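Local coordinates for protein pleckstrin homology domain-containing family A member 8 (PDB 5KDI) that binds simple glycosphingolipids in a GLTP-fold domain and probably transfers them between membranes, at residues F3-I14 and A26-V37. The protein carries 2 engineered substitutions. Sequence-based numbering, arbitrary orientation.
Sequences FFSTMNTSFSDI and AFLASCYAVVPV. With 6S8 ((~{Z})-~{N}-[(~{E},2~{S},3~{R})-1-[(2~{R},3~{R},4~{S},5~{R},6~{R})-6-(hydroxymethyl)-3,4,5-tris(oxidanyl)oxan-2-yl]oxy-3-oxidanyl-octadec-4-en-2-yl]octadec-9-enamide), chain C.
Val37 lays its CG2 methyl over one face of the Phe3 ring, 3.9 Å from the centroid, while CG2 of Thr9 covers the opposite face toward the rim. With its CG anti to the backbone N (chi1 162°), Phe3 reaches the type I turn from Tyr32 to Val35 edge-on, and CE1 comes within 3.2 Å of Ala33 O, near the ring plane. CE2 of the same ring lies 3.6 Å from CAR, the terminal carbon of the glycolipid's oleoyl chain, which Phe4 CE1 and Val34 CG1 also touch; Val37 CG1 packs on the preceding carbon. These side chains line the part of the lipid pocket that receives the end of the acyl chain.

At the other ring of the contact, Ser30 CB sits over a face of Phe11, 3.7 Å from the centroid, and the Phe11 edge points at the face of Phe27 in an offset T-shaped pair with planes at 68°. Ile14 CG1 rests on Ala26 CB. Two waters join the segments: one donates to Asn8 O and Ala26 O and accepts from Ser30 OG; the other donates to Thr9 O and Ser30 O.

The N-terminal loop lies along helix 24-32 and the start of helix 35-41. Tyr185 of helix 172-202 meets Phe4 and Phe11 edge-to-face, and Leu104 of helix 93-115 packs against Phe11, Phe27 and Cys31.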
loop_
_atom_site.group_PDB
_atom_site.type_symbol
_atom_site.label_atom_id
_atom_site.label_comp_id
_atom_site.label_asym_id
_atom_site.label_seq_id
_atom_site.Cartn_x
_atom_site.Cartn_y
_atom_site.Cartn_z
ATOM N N PHE A 3 -14.189 -5.704 2.600
ATOM C CA PHE A 3 -13.259 -5.409 1.553
ATOM C C PHE A 3 -11.941 -6.194 1.717
ATOM O O PHE A 3 -11.326 -6.662 0.719
ATOM C CB PHE A 3 -12.935 -3.899 1.567
ATOM C CG PHE A 3 -11.667 -3.512 0.813
ATOM C CD1 PHE A 3 -11.670 -3.422 -0.570
ATOM C CD2 PHE A 3 -10.443 -3.338 1.464
ATOM C CE1 PHE A 3 -10.537 -3.127 -1.304
ATOM C CE2 PHE A 3 -9.274 -3.023 0.743
ATOM C CZ PHE A 3 -9.329 -2.916 -0.649
ATOM N N PHE A 4 -11.450 -6.270 2.973
ATOM C CA PHE A 4 -10.132 -6.816 3.247
ATOM C C PHE A 4 -9.995 -8.293 3.058
ATOM O O PHE A 4 -8.835 -8.782 3.000
ATOM C CB PHE A 4 -9.700 -6.424 4.659
ATOM C CG PHE A 4 -9.593 -4.963 4.873
ATOM C CD1 PHE A 4 -8.535 -4.262 4.338
ATOM C CD2 PHE A 4 -10.579 -4.275 5.552
ATOM C CE1 PHE A 4 -8.447 -2.887 4.490
ATOM C CE2 PHE A 4 -10.490 -2.911 5.724
ATOM C CZ PHE A 4 -9.432 -2.215 5.189
ATOM N N SER A 5 -11.104 -8.974 2.746
ATOM C CA SER A 5 -11.064 -10.384 2.410
ATOM C C SER A 5 -11.627 -10.707 1.054
ATOM O O SER A 5 -11.834 -11.868 0.710
ATOM C CB SER A 5 -11.719 -11.232 3.514
ATOM O OG SER A 5 -13.025 -10.795 3.854
ATOM N N THR A 6 -11.813 -9.674 0.236
ATOM C CA THR A 6 -12.300 -9.875 -1.112
ATOM C C THR A 6 -11.211 -10.480 -1.968
ATOM O O THR A 6 -10.006 -10.303 -1.708
ATOM C CB THR A 6 -12.887 -8.566 -1.699
ATOM O OG1 THR A 6 -11.867 -7.513 -1.674
ATOM C CG2 THR A 6 -14.207 -8.183 -0.962
ATOM N N MET A 7 -11.577 -11.166 -3.057
ATOM C CA MET A 7 -10.577 -11.859 -3.893
ATOM C C MET A 7 -9.482 -10.866 -4.396
ATOM O O MET A 7 -9.795 -9.714 -4.826
ATOM C CB MET A 7 -11.319 -12.424 -5.107
ATOM C CG MET A 7 -10.483 -13.292 -6.045
ATOM S SD MET A 7 -9.410 -14.550 -5.290
ATOM C CE MET A 7 -10.370 -16.032 -5.595
ATOM N N ASN A 8 -8.225 -11.305 -4.325
ATOM C CA ASN A 8 -6.982 -10.578 -4.733
ATOM C C ASN A 8 -6.615 -9.441 -3.802
ATOM O O ASN A 8 -5.551 -8.837 -3.977
ATOM C CB ASN A 8 -7.076 -10.058 -6.200
ATOM C CG ASN A 8 -7.329 -11.159 -7.177
ATOM O OD1 ASN A 8 -6.593 -12.178 -7.204
ATOM N ND2 ASN A 8 -8.424 -11.015 -7.941
ATOM N N THR A 9 -7.445 -9.128 -2.800
ATOM C CA THR A 9 -7.178 -7.973 -1.978
ATOM C C THR A 9 -6.138 -8.209 -0.913
ATOM O O THR A 9 -5.180 -7.404 -0.755
ATOM C CB THR A 9 -8.454 -7.424 -1.360
ATOM O OG1 THR A 9 -9.348 -7.023 -2.416
ATOM C CG2 THR A 9 -8.218 -6.315 -0.380
ATOM N N SER A 10 -6.275 -9.276 -0.139
ATOM C CA SER A 10 -5.447 -9.367 1.052
ATOM C C SER A 10 -3.993 -9.840 0.834
ATOM O O SER A 10 -3.696 -10.882 0.233
ATOM C CB SER A 10 -6.076 -10.284 2.100
ATOM O OG SER A 10 -5.373 -10.124 3.311
ATOM N N PHE A 11 -3.109 -9.096 1.456
ATOM C CA PHE A 11 -1.741 -9.530 1.568
ATOM C C PHE A 11 -1.567 -10.917 2.257
ATOM O O PHE A 11 -0.636 -11.660 1.993
ATOM C CB PHE A 11 -0.920 -8.487 2.303
ATOM C CG PHE A 11 -0.779 -7.199 1.562
ATOM C CD1 PHE A 11 0.218 -7.057 0.640
ATOM C CD2 PHE A 11 -1.728 -6.175 1.736
ATOM C CE1 PHE A 11 0.326 -5.870 -0.107
ATOM C CE2 PHE A 11 -1.608 -5.010 1.026
ATOM C CZ PHE A 11 -0.591 -4.875 0.086
ATOM N N SER A 12 -2.537 -11.284 3.103
ATOM C CA SER A 12 -2.572 -12.536 3.831
ATOM C C SER A 12 -2.831 -13.753 2.957
ATOM O O SER A 12 -2.634 -14.871 3.436
ATOM C CB SER A 12 -3.522 -12.455 5.001
ATOM O OG SER A 12 -4.887 -12.395 4.665
ATOM N N ASP A 13 -3.271 -13.542 1.714
ATOM C CA ASP A 13 -3.530 -14.642 0.795
ATOM C C ASP A 13 -2.364 -14.816 -0.206
ATOM O O ASP A 13 -2.443 -15.622 -1.104
ATOM C CB ASP A 13 -4.868 -14.452 0.074
ATOM C CG ASP A 13 -6.069 -14.735 0.946
ATOM O OD1 ASP A 13 -5.920 -15.463 1.916
ATOM O OD2 ASP A 13 -7.163 -14.144 0.659
ATOM N N ILE A 14 -1.282 -14.056 0.010
ATOM C CA ILE A 14 -0.080 -14.182 -0.759
ATOM C C ILE A 14 0.900 -15.119 -0.040
ATOM O O ILE A 14 1.349 -14.840 1.102
ATOM C CB ILE A 14 0.598 -12.822 -1.003
ATOM C CG1 ILE A 14 -0.349 -11.796 -1.619
ATOM C CG2 ILE A 14 1.840 -13.021 -1.835
ATOM C CD1 ILE A 14 0.291 -10.454 -1.855
ATOM N N ALA A 26 0.610 -11.042 -7.581
ATOM C CA ALA A 26 -0.261 -10.992 -6.406
ATOM C C ALA A 26 -0.010 -9.758 -5.543
ATOM O O ALA A 26 -0.945 -9.119 -5.053
ATOM C CB ALA A 26 -0.166 -12.282 -5.587
ATOM N N PHE A 27 1.251 -9.415 -5.344
ATOM C CA PHE A 27 1.595 -8.215 -4.610
ATOM C C PHE A 27 1.001 -6.974 -5.258
ATOM O O PHE A 27 0.436 -6.120 -4.583
ATOM C CB PHE A 27 3.113 -8.138 -4.401
ATOM C CG PHE A 27 3.520 -6.959 -3.555
ATOM C CD1 PHE A 27 3.609 -7.117 -2.179
ATOM C CD2 PHE A 27 3.823 -5.747 -4.100
ATOM C CE1 PHE A 27 3.980 -6.082 -1.378
ATOM C CE2 PHE A 27 4.243 -4.682 -3.288
ATOM C CZ PHE A 27 4.300 -4.866 -1.945
ATOM N N LEU A 28 1.197 -6.834 -6.575
ATOM C CA LEU A 28 0.732 -5.652 -7.282
ATOM C C LEU A 28 -0.808 -5.586 -7.230
ATOM O O LEU A 28 -1.396 -4.501 -7.168
ATOM C CB LEU A 28 1.275 -5.600 -8.676
ATOM C CG LEU A 28 2.812 -5.419 -8.790
ATOM C CD1 LEU A 28 3.190 -5.430 -10.267
ATOM C CD2 LEU A 28 3.273 -4.122 -8.138
ATOM N N ALA A 29 -1.461 -6.749 -7.266
ATOM C CA ALA A 29 -2.949 -6.780 -7.167
ATOM C C ALA A 29 -3.433 -6.296 -5.824
ATOM O O ALA A 29 -4.439 -5.568 -5.733
ATOM C CB ALA A 29 -3.500 -8.187 -7.478
ATOM N N SER A 30 -2.694 -6.650 -4.795
ATOM C CA SER A 30 -3.038 -6.177 -3.438
ATOM C C SER A 30 -2.854 -4.655 -3.343
ATOM O O SER A 30 -3.638 -3.945 -2.656
ATOM C CB SER A 30 -2.243 -6.929 -2.367
ATOM O OG SER A 30 -2.727 -8.283 -2.299
ATOM N N CYS A 31 -1.811 -4.149 -3.989
ATOM C CA CYS A 31 -1.614 -2.695 -4.009
ATOM C C CYS A 31 -2.756 -2.013 -4.747
ATOM O O CYS A 31 -3.300 -0.968 -4.322
ATOM C CB CYS A 31 -0.264 -2.385 -4.666
ATOM S SG CYS A 31 1.214 -2.883 -3.763
ATOM N N TYR A 32 -3.142 -2.588 -5.879
ATOM C CA TYR A 32 -4.188 -1.954 -6.686
ATOM C C TYR A 32 -5.567 -1.931 -5.974
ATOM O O TYR A 32 -6.357 -1.017 -6.170
ATOM C CB TYR A 32 -4.345 -2.691 -8.012
ATOM C CG TYR A 32 -5.369 -1.962 -8.849
ATOM C CD1 TYR A 32 -5.048 -0.840 -9.505
ATOM C CD2 TYR A 32 -6.694 -2.346 -8.840
ATOM C CE1 TYR A 32 -6.005 -0.108 -10.262
ATOM C CE2 TYR A 32 -7.684 -1.602 -9.510
ATOM C CZ TYR A 32 -7.287 -0.486 -10.240
ATOM O OH TYR A 32 -8.189 0.218 -10.925
ATOM N N ALA A 33 -5.804 -2.912 -5.127
ATOM C CA ALA A 33 -7.143 -3.153 -4.566
ATOM C C ALA A 33 -7.712 -1.961 -3.839
ATOM O O ALA A 33 -8.936 -1.785 -3.765
ATOM C CB ALA A 33 -7.118 -4.398 -3.652
ATOM N N VAL A 34 -6.850 -1.092 -3.288
ATOM C CA VAL A 34 -7.364 0.094 -2.583
ATOM C C VAL A 34 -7.842 1.200 -3.516
ATOM O O VAL A 34 -8.506 2.153 -3.054
ATOM C CB VAL A 34 -6.388 0.657 -1.543
ATOM C CG1 VAL A 34 -5.956 -0.413 -0.526
ATOM C CG2 VAL A 34 -5.187 1.266 -2.231
ATOM N N VAL A 35 -7.447 1.130 -4.780
ATOM C CA VAL A 35 -7.809 2.202 -5.761
ATOM C C VAL A 35 -9.329 2.448 -5.854
ATOM O O VAL A 35 -9.780 3.616 -5.731
ATOM C CB VAL A 35 -7.076 1.969 -7.119
ATOM C CG1 VAL A 35 -7.610 2.831 -8.259
ATOM C CG2 VAL A 35 -5.583 2.176 -6.942
ATOM N N PRO A 36 -10.130 1.382 -5.974
ATOM C CA PRO A 36 -11.581 1.600 -6.026
ATOM C C PRO A 36 -12.178 2.165 -4.737
ATOM O O PRO A 36 -13.193 2.861 -4.788
ATOM C CB PRO A 36 -12.135 0.194 -6.290
ATOM C CG PRO A 36 -11.038 -0.498 -7.020
ATOM C CD PRO A 36 -9.781 0.010 -6.429
ATOM N N VAL A 37 -11.533 1.872 -3.610
ATOM C CA VAL A 37 -11.966 2.469 -2.355
ATOM C C VAL A 37 -11.691 3.954 -2.378
ATOM O O VAL A 37 -12.551 4.737 -1.976
ATOM C CB VAL A 37 -11.359 1.793 -1.109
ATOM C CG1 VAL A 37 -11.921 2.411 0.168
ATOM C CG2 VAL A 37 -11.621 0.283 -1.148
HETATM C C1 6S8 C . 6.449 10.850 -4.691
HETATM C C2 6S8 C . 5.243 11.059 -3.802
HETATM N N2 6S8 C . 4.621 9.767 -3.547
HETATM C C3 6S8 C . 4.232 12.006 -4.510
HETATM O O3 6S8 C . 4.940 13.231 -4.796
HETATM C C4 6S8 C . 3.065 12.251 -3.627
HETATM C C5 6S8 C . 1.832 11.908 -4.008
HETATM C C6 6S8 C . 0.571 12.118 -3.217
HETATM C C7 6S8 C . 0.693 12.678 -1.823
HETATM C C8 6S8 C . -0.676 13.236 -1.548
HETATM C C9 6S8 C . -0.902 13.150 -0.083
HETATM C C10 6S8 C . -1.279 11.735 0.268
HETATM C C11 6S8 C . -2.713 11.678 0.829
HETATM C C12 6S8 C . -2.834 10.461 1.729
HETATM C C13 6S8 C . -4.013 9.540 1.447
HETATM C C14 6S8 C . -5.364 10.026 1.946
HETATM C C15 6S8 C . -6.257 8.856 2.387
HETATM C C16 6S8 C . -7.684 8.814 1.871
HETATM C C17 6S8 C . -8.841 8.724 2.879
HETATM C C18 6S8 C . -8.946 7.441 3.690
HETATM C C1A 6S8 C . 7.117 9.423 -6.510
HETATM O O1A 6S8 C . 6.111 10.226 -5.929
HETATM C C2A 6S8 C . 6.487 8.411 -7.426
HETATM O O2A 6S8 C . 5.627 7.564 -6.639
HETATM C C3A 6S8 C . 7.536 7.644 -8.229
HETATM O O3A 6S8 C . 6.891 6.823 -9.176
HETATM C C4A 6S8 C . 8.479 8.625 -8.899
HETATM O O4A 6S8 C . 7.856 9.254 -10.016
HETATM O O5A 6S8 C . 10.250 11.675 -7.598
HETATM C C5M 6S8 C . 9.020 9.611 -7.881
HETATM C C6A 6S8 C . 9.931 10.620 -8.530
HETATM O O6A 6S8 C . 7.923 10.298 -7.269
HETATM C CAA 6S8 C . 4.401 9.299 -2.328
HETATM O OAA 6S8 C . 4.774 9.837 -1.289
HETATM C CAB 6S8 C . 3.692 7.978 -2.304
HETATM C CAC 6S8 C . 2.234 8.525 -2.311
HETATM C CAD 6S8 C . 1.487 7.920 -1.203
HETATM C CAE 6S8 C . 0.380 7.128 -1.840
HETATM C CAF 6S8 C . -0.381 6.503 -0.679
HETATM C CAG 6S8 C . -0.620 5.004 -0.933
HETATM C CAH 6S8 C . -2.009 4.579 -0.443
HETATM C CAI 6S8 C . -1.991 4.666 1.054
HETATM C CAJ 6S8 C . -3.021 5.097 1.788
HETATM C CAK 6S8 C . -4.349 5.518 1.246
HETATM C CAL 6S8 C . -5.224 5.324 2.490
HETATM C CAM 6S8 C . -6.701 5.157 2.200
HETATM C CAN 6S8 C . -6.931 3.974 1.307
HETATM C CAO 6S8 C . -8.302 3.395 1.571
HETATM C CAP 6S8 C . -8.276 2.284 2.584
HETATM C CAQ 6S8 C . -8.990 1.068 2.086
HETATM C CAR 6S8 C . -8.269 -0.107 2.614
HETATM O O HOH W 1 -3.402 -10.395 -4.551
HETATM O O HOH W 2 -5.154 -4.562 -0.580
#